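Local coordinates for galactose mutarotase related enzyme (Lactobacillus casei, PDB 3Q1N), which probably binds carbohydrate and may act as a sugar isomerase of the aldose 1-epimerase kind, at residues Gly149-Ala152 against Asp157-Asp160; Trp42-Pro47 against Phe75-Asp80; Ile48-Ile53 against Phe107-Ala112. One frame throughout, in Å; residues are numbered along the deposited sequence. Where two conformers were deposited one is given.

Interaction 1 (Gly149-Ala152 against Asp157-Asp160); sequences GLKA and DDYD. With EDO (1,2-ethanediol), chain L.
Gly-149 and the start of 157-160 run close together, the CA atoms of Leu-150 and Asp-157 lying 4.7 Å apart, and a single backbone bond ties the two arms of one loop: Asp-157 N gives its hydrogen to Gly-149 O at 3.0 Å. The other end of Gly-149 is held by a side chain, because its N-H points almost perfectly straight at Tyr-159 OH, 3.0 Å away with an angle of 178° at the hydrogen. Tyr-159 CG stands anti to its own carbonyl carbon (chi1 -79°), which lays the ring back beside Gly-149, and the ring meets His-225 as well. On the outer side Lys-151 reaches over as an extended chain, crossing Asp-157 and Asp-158 at roughly right angles. Its CG passes 3.6 Å from Asp-157 OD1, and its tip NZ forms a salt bridge of 3.0 Å with Asp-158 OD1, arriving from the syn side of the carboxylate but well out of its plane. Asp-158 OD2 is taken by His-224 NE2, so the carboxylate has partners on both oxygens. Asp-157 OD2 bonds to His-225 NE2 and also accepts from O1 of an ethanediol molecule at 3.1 Å, a solvent component probably left from crystallisation. The whole is the neck of a surface loop between strand 136-147 and strand 160-164 of this beta-sandwich, closed by one backbone bond, one tyrosine hydroxyl and one solvent-side ion pair.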
loop_
_atom_site.group_PDB
_atom_site.type_symbol
_atom_site.label_atom_id
_atom_site.label_comp_id
_atom_site.label_asym_id
_atom_site.label_seq_id
_atom_site.Cartn_x
_atom_site.Cartn_y
_atom_site.Cartn_z
ATOM N N GLY A 149 7.041 18.481 2.138
ATOM C CA GLY A 149 7.985 19.512 2.466
ATOM C C GLY A 149 8.661 19.280 3.804
ATOM O O GLY A 149 8.081 18.755 4.747
ATOM N N LEU A 150 9.917 19.711 3.860
ATOM C CA LEU A 150 10.709 19.636 5.051
ATOM C C LEU A 150 11.111 21.020 5.604
ATOM O O LEU A 150 11.250 22.010 4.864
ATOM C CB LEU A 150 11.960 18.839 4.763
ATOM C CG LEU A 150 11.841 17.405 4.257
ATOM C CD1 LEU A 150 13.261 16.826 4.193
ATOM C CD2 LEU A 150 10.898 16.592 5.135
ATOM N N LYS A 151 11.287 21.068 6.918
ATOM C CA LYS A 151 11.785 22.263 7.601
ATOM C C LYS A 151 13.268 22.452 7.350
ATOM O O LYS A 151 13.923 21.552 6.785
ATOM C CB LYS A 151 11.536 22.188 9.112
ATOM C CG LYS A 151 10.092 22.020 9.493
ATOM C CD LYS A 151 9.831 22.275 10.967
ATOM C CE LYS A 151 8.381 22.002 11.317
ATOM N NZ LYS A 151 8.113 22.284 12.754
ATOM N N ALA A 152 13.786 23.614 7.784
ATOM C CA ALA A 152 15.224 23.953 7.634
ATOM C C ALA A 152 16.135 22.827 8.119
ATOM O O ALA A 152 17.172 22.563 7.503
ATOM C CB ALA A 152 15.579 25.268 8.345
ATOM N N ASP A 157 7.526 19.089 7.662
ATOM C CA ASP A 157 7.028 20.461 7.915
ATOM C C ASP A 157 5.557 20.520 8.323
ATOM O O ASP A 157 4.697 20.974 7.545
ATOM C CB ASP A 157 7.270 21.339 6.688
ATOM C CG ASP A 157 6.993 22.814 6.937
ATOM O OD1 ASP A 157 6.950 23.232 8.127
ATOM O OD2 ASP A 157 6.855 23.578 5.933
ATOM N N ASP A 158 5.287 20.077 9.547
ATOM C CA ASP A 158 3.957 20.135 10.155
ATOM C C ASP A 158 2.871 19.398 9.345
ATOM O O ASP A 158 1.802 19.929 9.089
ATOM C CB ASP A 158 3.577 21.593 10.438
ATOM C CG ASP A 158 4.570 22.279 11.367
ATOM O OD1 ASP A 158 5.221 21.557 12.184
ATOM O OD2 ASP A 158 4.681 23.519 11.273
ATOM N N TYR A 159 3.161 18.148 8.985
ATOM C CA TYR A 159 2.216 17.280 8.307
ATOM C C TYR A 159 1.469 16.435 9.323
ATOM O O TYR A 159 2.068 15.912 10.311
ATOM C CB TYR A 159 2.927 16.358 7.300
ATOM C CG TYR A 159 3.263 17.069 6.002
ATOM C CD1 TYR A 159 4.425 17.834 5.869
ATOM C CD2 TYR A 159 2.408 17.002 4.927
ATOM C CE1 TYR A 159 4.692 18.521 4.724
ATOM C CE2 TYR A 159 2.687 17.647 3.752
ATOM C CZ TYR A 159 3.825 18.414 3.652
ATOM O OH TYR A 159 4.142 19.083 2.496
ATOM N N ASP A 160 0.171 16.301 9.108
ATOM C CA ASP A 160 -0.658 15.418 9.914
ATOM C C ASP A 160 -1.434 14.527 8.970
ATOM O O ASP A 160 -1.595 14.839 7.789
ATOM C CB ASP A 160 -1.723 16.187 10.752
ATOM C CG ASP A 160 -1.155 17.110 11.845
ATOM O OD1 ASP A 160 0.030 17.103 12.227
ATOM O OD2 ASP A 160 -1.964 17.945 12.298
HETATM C C1 EDO L . 9.367 23.938 3.769
HETATM O O1 EDO L . 8.351 24.962 3.628
HETATM C C2 EDO L . 9.569 23.005 2.558
HETATM O O2 EDO L . 9.898 23.683 1.318
#

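Interaction 2 (Trp42-Pro47 against Phe75-Asp80); sequences WNRHAP and FARDYD. With NO3 (nitrate ion), chain B; EDO (1,2-ethanediol), chain K.
Arg-44 stacks flat on Arg-77, their guanidinium planes 21° apart and their centres separated by 3.6 Å. Its CB lies over the rim of the Trp-42 ring, on one face. CG, anti to the carbonyl carbon (chi1 -59°), carries the extended chain on from there. CD is the first atom to reach the far partners: it comes 3.4 Å from nitrate O3, with Arg-77 NH1 a little beyond. NE then sits 3.3 Å from that same NH1, and CZ has it squarely above, since Arg-77 NH1 rides over the centre of the Arg-44 guanidinium. At the tip Arg-44 NH2 faces Arg-77 NH2 at 3.4 Å, two donors facing each other without a bond. The nitrate beside them probably offsets the closeness of the two cations: Arg-77 NH1 gives a weak hydrogen bond of 2.7 Å to its O1, and the anion lies at the edge of that guanidinium. Pro-47 CG touches O1 at 3.2 Å, and the edge of Trp-42 faces O3, while Trp-42 NE1 bonds to O2 of an ethanediol. If Arg-44 were an alanine here, Arg-77 would probably lose the flat cover on one face and be freer to turn, and the nitrate would have one positive charge fewer beside it. Though both small molecules probably come from the crystallisation liquor, such a pocket of arginines and an indole is consistent with a carbohydrate site. The Pro-47 backbone pairs with His-143 of strand 136-147, Arg-44 leans on Glu-20 of strand 20-26, and beyond the 3-10 turn 76-78 Tyr-79 packs on helix 99-104.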
loop_
_atom_site.group_PDB
_atom_site.type_symbol
_atom_site.label_atom_id
_atom_site.label_comp_id
_atom_site.label_asym_id
_atom_site.label_seq_id
_atom_site.Cartn_x
_atom_site.Cartn_y
_atom_site.Cartn_z
ATOM N N TRP A 42 15.010 5.923 -1.015
ATOM C CA TRP A 42 14.206 4.746 -1.348
ATOM C C TRP A 42 14.067 4.632 -2.851
ATOM O O TRP A 42 13.664 5.573 -3.504
ATOM C CB TRP A 42 12.803 4.838 -0.692
ATOM C CG TRP A 42 12.024 3.593 -0.745
ATOM C CD1 TRP A 42 12.463 2.335 -0.411
ATOM C CD2 TRP A 42 10.633 3.442 -1.123
ATOM N NE1 TRP A 42 11.453 1.428 -0.594
ATOM C CE2 TRP A 42 10.319 2.085 -1.015
ATOM C CE3 TRP A 42 9.643 4.327 -1.569
ATOM C CZ2 TRP A 42 9.038 1.582 -1.325
ATOM C CZ3 TRP A 42 8.370 3.813 -1.881
ATOM C CH2 TRP A 42 8.092 2.474 -1.755
ATOM N N ASN A 43 14.411 3.490 -3.410
ATOM C CA ASN A 43 14.482 3.378 -4.841
ATOM C C ASN A 43 13.204 2.913 -5.534
ATOM O O ASN A 43 13.266 2.513 -6.690
ATOM C CB ASN A 43 15.653 2.483 -5.250
ATOM C CG ASN A 43 15.552 1.094 -4.724
ATOM O OD1 ASN A 43 14.558 0.689 -4.102
ATOM N ND2 ASN A 43 16.632 0.326 -4.930
ATOM N N ARG A 44 12.064 2.942 -4.827
ATOM C CA ARG A 44 10.785 2.594 -5.439
ATOM C C ARG A 44 9.813 3.774 -5.357
ATOM O O ARG A 44 10.203 4.863 -4.892
ATOM C CB ARG A 44 10.232 1.364 -4.782
ATOM C CG ARG A 44 11.208 0.207 -4.934
ATOM C CD ARG A 44 10.813 -0.961 -4.137
ATOM N NE ARG A 44 11.856 -1.996 -4.174
ATOM C CZ ARG A 44 11.959 -2.966 -5.093
ATOM N NH1 ARG A 44 11.090 -3.108 -6.095
ATOM N NH2 ARG A 44 12.954 -3.849 -4.989
ATOM N N HIS A 45 8.585 3.584 -5.847
ATOM C CA HIS A 45 7.636 4.710 -5.908
ATOM C C HIS A 45 6.315 4.350 -5.191
ATOM O O HIS A 45 5.890 5.030 -4.267
ATOM C CB HIS A 45 7.333 5.108 -7.385
ATOM C CG HIS A 45 8.538 5.248 -8.256
ATOM N ND1 HIS A 45 9.091 6.477 -8.564
ATOM C CD2 HIS A 45 9.307 4.317 -8.877
ATOM C CE1 HIS A 45 10.142 6.295 -9.361
ATOM N NE2 HIS A 45 10.286 4.997 -9.578
ATOM N N ALA A 46 5.668 3.286 -5.654
ATOM C CA ALA A 46 4.342 2.886 -5.134
ATOM C C ALA A 46 4.011 1.422 -5.458
ATOM O O ALA A 46 3.051 1.137 -6.225
ATOM C CB ALA A 46 3.227 3.870 -5.701
ATOM N N PRO A 47 4.805 0.492 -4.909
ATOM C CA PRO A 47 4.557 -0.902 -5.264
ATOM C C PRO A 47 3.219 -1.498 -4.828
ATOM O O PRO A 47 2.610 -1.091 -3.800
ATOM C CB PRO A 47 5.670 -1.684 -4.558
ATOM C CG PRO A 47 6.637 -0.673 -4.056
ATOM C CD PRO A 47 5.970 0.662 -4.025
ATOM N N PHE A 75 5.275 -10.884 -4.234
ATOM C CA PHE A 75 5.956 -11.050 -5.505
ATOM C C PHE A 75 5.294 -10.438 -6.746
ATOM O O PHE A 75 5.914 -10.412 -7.810
ATOM C CB PHE A 75 6.250 -12.535 -5.769
ATOM C CG PHE A 75 5.053 -13.405 -5.765
ATOM C CD1 PHE A 75 4.102 -13.286 -6.738
ATOM C CD2 PHE A 75 4.879 -14.398 -4.780
ATOM C CE1 PHE A 75 2.991 -14.077 -6.729
ATOM C CE2 PHE A 75 3.764 -15.221 -4.794
ATOM C CZ PHE A 75 2.809 -15.047 -5.778
ATOM N N ALA A 76 4.098 -9.882 -6.616
ATOM C CA ALA A 76 3.420 -9.252 -7.777
ATOM C C ALA A 76 4.294 -8.100 -8.329
ATOM O O ALA A 76 4.310 -7.833 -9.519
ATOM C CB ALA A 76 2.020 -8.752 -7.402
ATOM N N ARG A 77 4.973 -7.395 -7.435
ATOM C CA ARG A 77 5.782 -6.250 -7.773
ATOM C C ARG A 77 6.969 -6.683 -8.618
ATOM O O ARG A 77 7.628 -5.848 -9.248
ATOM C CB ARG A 77 6.255 -5.528 -6.476
ATOM C CG ARG A 77 7.216 -6.344 -5.600
ATOM C CD ARG A 77 7.804 -5.513 -4.431
ATOM N NE ARG A 77 9.109 -6.034 -4.073
ATOM C CZ ARG A 77 10.049 -5.419 -3.352
ATOM N NH1 ARG A 77 9.861 -4.222 -2.826
ATOM N NH2 ARG A 77 11.204 -6.039 -3.140
ATOM N N ASP A 78 7.289 -7.985 -8.614
ATOM C CA ASP A 78 8.491 -8.478 -9.324
ATOM C C ASP A 78 8.316 -8.905 -10.777
ATOM O O ASP A 78 9.313 -9.189 -11.448
ATOM C CB ASP A 78 9.057 -9.681 -8.561
ATOM C CG ASP A 78 9.562 -9.294 -7.196
ATOM O OD1 ASP A 78 10.263 -8.252 -7.111
ATOM O OD2 ASP A 78 9.270 -10.033 -6.229
ATOM N N TYR A 79 7.060 -8.989 -11.229
ATOM C CA TYR A 79 6.749 -9.459 -12.575
ATOM C C TYR A 79 5.853 -8.476 -13.342
ATOM O O TYR A 79 5.205 -7.595 -12.767
ATOM C CB TYR A 79 6.103 -10.860 -12.541
ATOM C CG TYR A 79 6.963 -11.866 -11.820
ATOM C CD1 TYR A 79 8.091 -12.380 -12.416
ATOM C CD2 TYR A 79 6.692 -12.232 -10.490
ATOM C CE1 TYR A 79 8.908 -13.255 -11.751
ATOM C CE2 TYR A 79 7.519 -13.091 -9.798
ATOM C CZ TYR A 79 8.605 -13.614 -10.414
ATOM O OH TYR A 79 9.422 -14.495 -9.705
ATOM N N ASP A 80 5.914 -8.555 -14.673
ATOM C CA ASP A 80 5.157 -7.653 -15.520
ATOM C C ASP A 80 3.670 -7.982 -15.436
ATOM O O ASP A 80 3.273 -9.093 -15.049
ATOM C CB ASP A 80 5.594 -7.765 -16.986
ATOM C CG ASP A 80 6.931 -7.093 -17.278
ATOM O OD1 ASP A 80 7.511 -6.426 -16.400
ATOM O OD2 ASP A 80 7.437 -7.280 -18.411
HETATM N N NO3 B . 7.937 -2.301 -1.311
HETATM O O1 NO3 B . 7.410 -3.156 -2.263
HETATM O O2 NO3 B . 7.157 -1.710 -0.356
HETATM O O3 NO3 B . 9.270 -2.037 -1.296
HETATM C C1 EDO K . 10.865 -0.381 2.639
HETATM O O1 EDO K . 11.452 -1.572 3.158
HETATM C C2 EDO K . 9.999 -0.749 1.448
HETATM O O2 EDO K . 10.820 -1.324 0.413
#

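Interaction 3 (Ile48-Ile53 against Phe107-Ala112); sequences ILFPSI and FEYTLA
Phe-50 is the bump of this contact, pushed from just beyond strand 48-49 into a hollow formed by Tyr-109 and Leu-111 on strand 109-118. The two strands belong to different antiparallel sheets of the beta-sandwich characteristic of the galactose mutarotase fold, and no hydrogen bond passes between these segments; the contact is a buried filling between layers. Backbones stay well apart, with the CA atoms of Phe-50 and Leu-111 8.7 Å from each other, so side chains alone bridge the gap. Phe-50 holds its CG anti to the backbone N (chi1 172°), which sends the ring out toward the other strand. One face of that ring is filled by the neighbouring Pro-51, whose CB lies 3.8 Å above its centre after a cis peptide bond. Leu-111 forms the base of the hollow: its CD2 methyl nestles against Phe-50 CG at 3.9 Å, and CB of the same phenylalanine is equally close. The contact of Ile-48 with this methyl is doubtful, since that isoleucine has two conformers. Farther out Tyr-109 forms the next wall, presenting the face of its ring to the edge of Phe-50 in a tilted T-shaped stack, centroids 5.1 Å apart and planes at 59°. Tyr-109 is itself steadied at its polar end, where OH is hydrogen-bonded to Gln-95 OE1 of strand 90-96. Leucine and tyrosine thus receive one aromatic plug at its root and its rim. At that rim, a single atom does the work: Phe-50 CE2 stands 3.7 Å above the middle of the tyrosine ring, 3.8 Å from Tyr-109 CE1.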
loop_
_atom_site.group_PDB
_atom_site.type_symbol
_atom_site.label_atom_id
_atom_site.label_comp_id
_atom_site.label_asym_id
_atom_site.label_seq_id
_atom_site.Cartn_x
_atom_site.Cartn_y
_atom_site.Cartn_z
ATOM N N ILE A 48 2.812 -2.507 -5.609
ATOM C CA ILE A 48 1.723 -3.380 -5.227
ATOM C C ILE A 48 2.288 -4.521 -4.399
ATOM O O ILE A 48 3.360 -5.074 -4.740
ATOM C CB ILE A 48 0.971 -3.926 -6.476
ATOM C CG1 ILE A 48 0.275 -2.771 -7.192
ATOM C CG2 ILE A 48 -0.074 -5.016 -6.035
ATOM C CD1 ILE A 48 -0.367 -3.144 -8.571
ATOM N N LEU A 49 1.582 -4.869 -3.327
ATOM C CA LEU A 49 1.994 -5.895 -2.349
ATOM C C LEU A 49 1.009 -7.055 -2.451
ATOM O O LEU A 49 -0.132 -6.941 -2.038
ATOM C CB LEU A 49 1.999 -5.304 -0.935
ATOM C CG LEU A 49 2.661 -3.945 -0.713
ATOM C CD1 LEU A 49 2.460 -3.520 0.752
ATOM C CD2 LEU A 49 4.134 -3.972 -1.082
ATOM N N PHE A 50 1.442 -8.163 -3.043
ATOM C CA PHE A 50 0.575 -9.349 -3.174
ATOM C C PHE A 50 1.470 -10.553 -3.402
ATOM O O PHE A 50 2.428 -10.442 -4.113
ATOM C CB PHE A 50 -0.362 -9.215 -4.388
ATOM C CG PHE A 50 -1.158 -10.470 -4.715
ATOM C CD1 PHE A 50 -2.406 -10.681 -4.123
ATOM C CD2 PHE A 50 -0.676 -11.427 -5.626
ATOM C CE1 PHE A 50 -3.166 -11.797 -4.407
ATOM C CE2 PHE A 50 -1.453 -12.561 -5.936
ATOM C CZ PHE A 50 -2.698 -12.744 -5.319
ATOM N N PRO A 51 1.138 -11.705 -2.794
ATOM C CA PRO A 51 0.042 -12.051 -1.895
ATOM C C PRO A 51 0.371 -11.887 -0.402
ATOM O O PRO A 51 -0.361 -12.398 0.445
ATOM C CB PRO A 51 -0.239 -13.514 -2.252
ATOM C CG PRO A 51 1.094 -14.049 -2.574
ATOM C CD PRO A 51 1.868 -12.909 -3.234
ATOM N N SER A 52 1.481 -11.228 -0.091
ATOM C CA SER A 52 1.871 -10.934 1.289
ATOM C C SER A 52 2.215 -9.434 1.397
ATOM O O SER A 52 2.715 -8.847 0.436
ATOM C CB SER A 52 3.092 -11.779 1.627
ATOM O OG SER A 52 3.419 -11.746 2.988
ATOM N N ILE A 53 1.961 -8.858 2.550
ATOM C CA ILE A 53 2.372 -7.513 2.913
ATOM C C ILE A 53 3.494 -7.631 3.919
ATOM O O ILE A 53 3.412 -8.375 4.888
ATOM C CB ILE A 53 1.156 -6.757 3.495
ATOM C CG1 ILE A 53 0.125 -6.474 2.398
ATOM C CG2 ILE A 53 1.608 -5.433 4.196
ATOM C CD1 ILE A 53 -1.267 -6.033 3.013
ATOM N N PHE A 107 -0.742 -21.529 -6.363
ATOM C CA PHE A 107 -2.068 -21.156 -6.794
ATOM C C PHE A 107 -2.012 -20.473 -8.135
ATOM O O PHE A 107 -1.200 -19.569 -8.386
ATOM C CB PHE A 107 -2.747 -20.180 -5.776
ATOM C CG PHE A 107 -2.886 -20.744 -4.409
ATOM C CD1 PHE A 107 -3.939 -21.580 -4.097
ATOM C CD2 PHE A 107 -1.955 -20.465 -3.406
ATOM C CE1 PHE A 107 -4.047 -22.145 -2.844
ATOM C CE2 PHE A 107 -2.078 -21.020 -2.165
ATOM C CZ PHE A 107 -3.146 -21.865 -1.888
ATOM N N GLU A 108 -2.930 -20.883 -9.007
ATOM C CA GLU A 108 -3.305 -20.067 -10.142
ATOM C C GLU A 108 -4.163 -18.883 -9.704
ATOM O O GLU A 108 -5.092 -19.009 -8.892
ATOM C CB GLU A 108 -4.002 -20.911 -11.230
ATOM C CG GLU A 108 -3.148 -22.077 -11.681
ATOM C CD GLU A 108 -3.602 -22.693 -12.972
ATOM O OE1 GLU A 108 -4.743 -22.472 -13.389
ATOM O OE2 GLU A 108 -2.783 -23.455 -13.567
ATOM N N TYR A 109 -3.793 -17.701 -10.200
ATOM C CA TYR A 109 -4.486 -16.478 -9.830
ATOM C C TYR A 109 -4.543 -15.495 -10.953
ATOM O O TYR A 109 -3.721 -15.546 -11.894
ATOM C CB TYR A 109 -3.835 -15.821 -8.581
ATOM C CG TYR A 109 -2.452 -15.198 -8.834
ATOM C CD1 TYR A 109 -2.329 -13.900 -9.382
ATOM C CD2 TYR A 109 -1.273 -15.920 -8.583
ATOM C CE1 TYR A 109 -1.090 -13.362 -9.607
ATOM C CE2 TYR A 109 -0.031 -15.387 -8.832
ATOM C CZ TYR A 109 0.072 -14.110 -9.337
ATOM O OH TYR A 109 1.328 -13.552 -9.602
ATOM N N THR A 110 -5.465 -14.552 -10.806
ATOM C CA THR A 110 -5.443 -13.340 -11.622
ATOM C C THR A 110 -5.451 -12.146 -10.680
ATOM O O THR A 110 -6.206 -12.118 -9.725
ATOM C CB THR A 110 -6.620 -13.230 -12.573
ATOM O OG1 THR A 110 -6.675 -14.369 -13.433
ATOM C CG2 THR A 110 -6.497 -11.963 -13.455
ATOM N N LEU A 111 -4.551 -11.184 -10.932
ATOM C CA LEU A 111 -4.556 -9.936 -10.228
ATOM C C LEU A 111 -4.715 -8.857 -11.261
ATOM O O LEU A 111 -3.838 -8.660 -12.093
ATOM C CB LEU A 111 -3.255 -9.752 -9.417
ATOM C CG LEU A 111 -3.049 -8.416 -8.741
ATOM C CD1 LEU A 111 -4.222 -8.120 -7.768
ATOM C CD2 LEU A 111 -1.668 -8.406 -8.014
ATOM N N ALA A 112 -5.843 -8.152 -11.205
ATOM C CA ALA A 112 -6.148 -7.141 -12.194
ATOM C C ALA A 112 -6.271 -5.806 -11.493
ATOM O O ALA A 112 -6.841 -5.707 -10.409
ATOM C CB ALA A 112 -7.404 -7.472 -13.017
#

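How the interactions relate
Interactions 2 and 3 share a corner of the fold, whereas interaction 1 lies apart, its centre about 27 Å from that of interaction 2 and 35 Å from that of interaction 3. Segments 42-47 and 48-53 are consecutive, and the 75-80 loop is bound to the second: Phe-75 N and Ala-76 N both probably bond to Phe-50 O, while the Phe-75 ring packs on Pro-51 and near Tyr-109 OH. Interaction 3 is a buried, apolar packing without a hydrogen bond between its segments; interaction 2, partly buried, is a charged pocket with an anion; interaction 1 is a polar surface contact. Strand 136-147 connects them, pairing with 48-49 and leading into the loop of interaction 1.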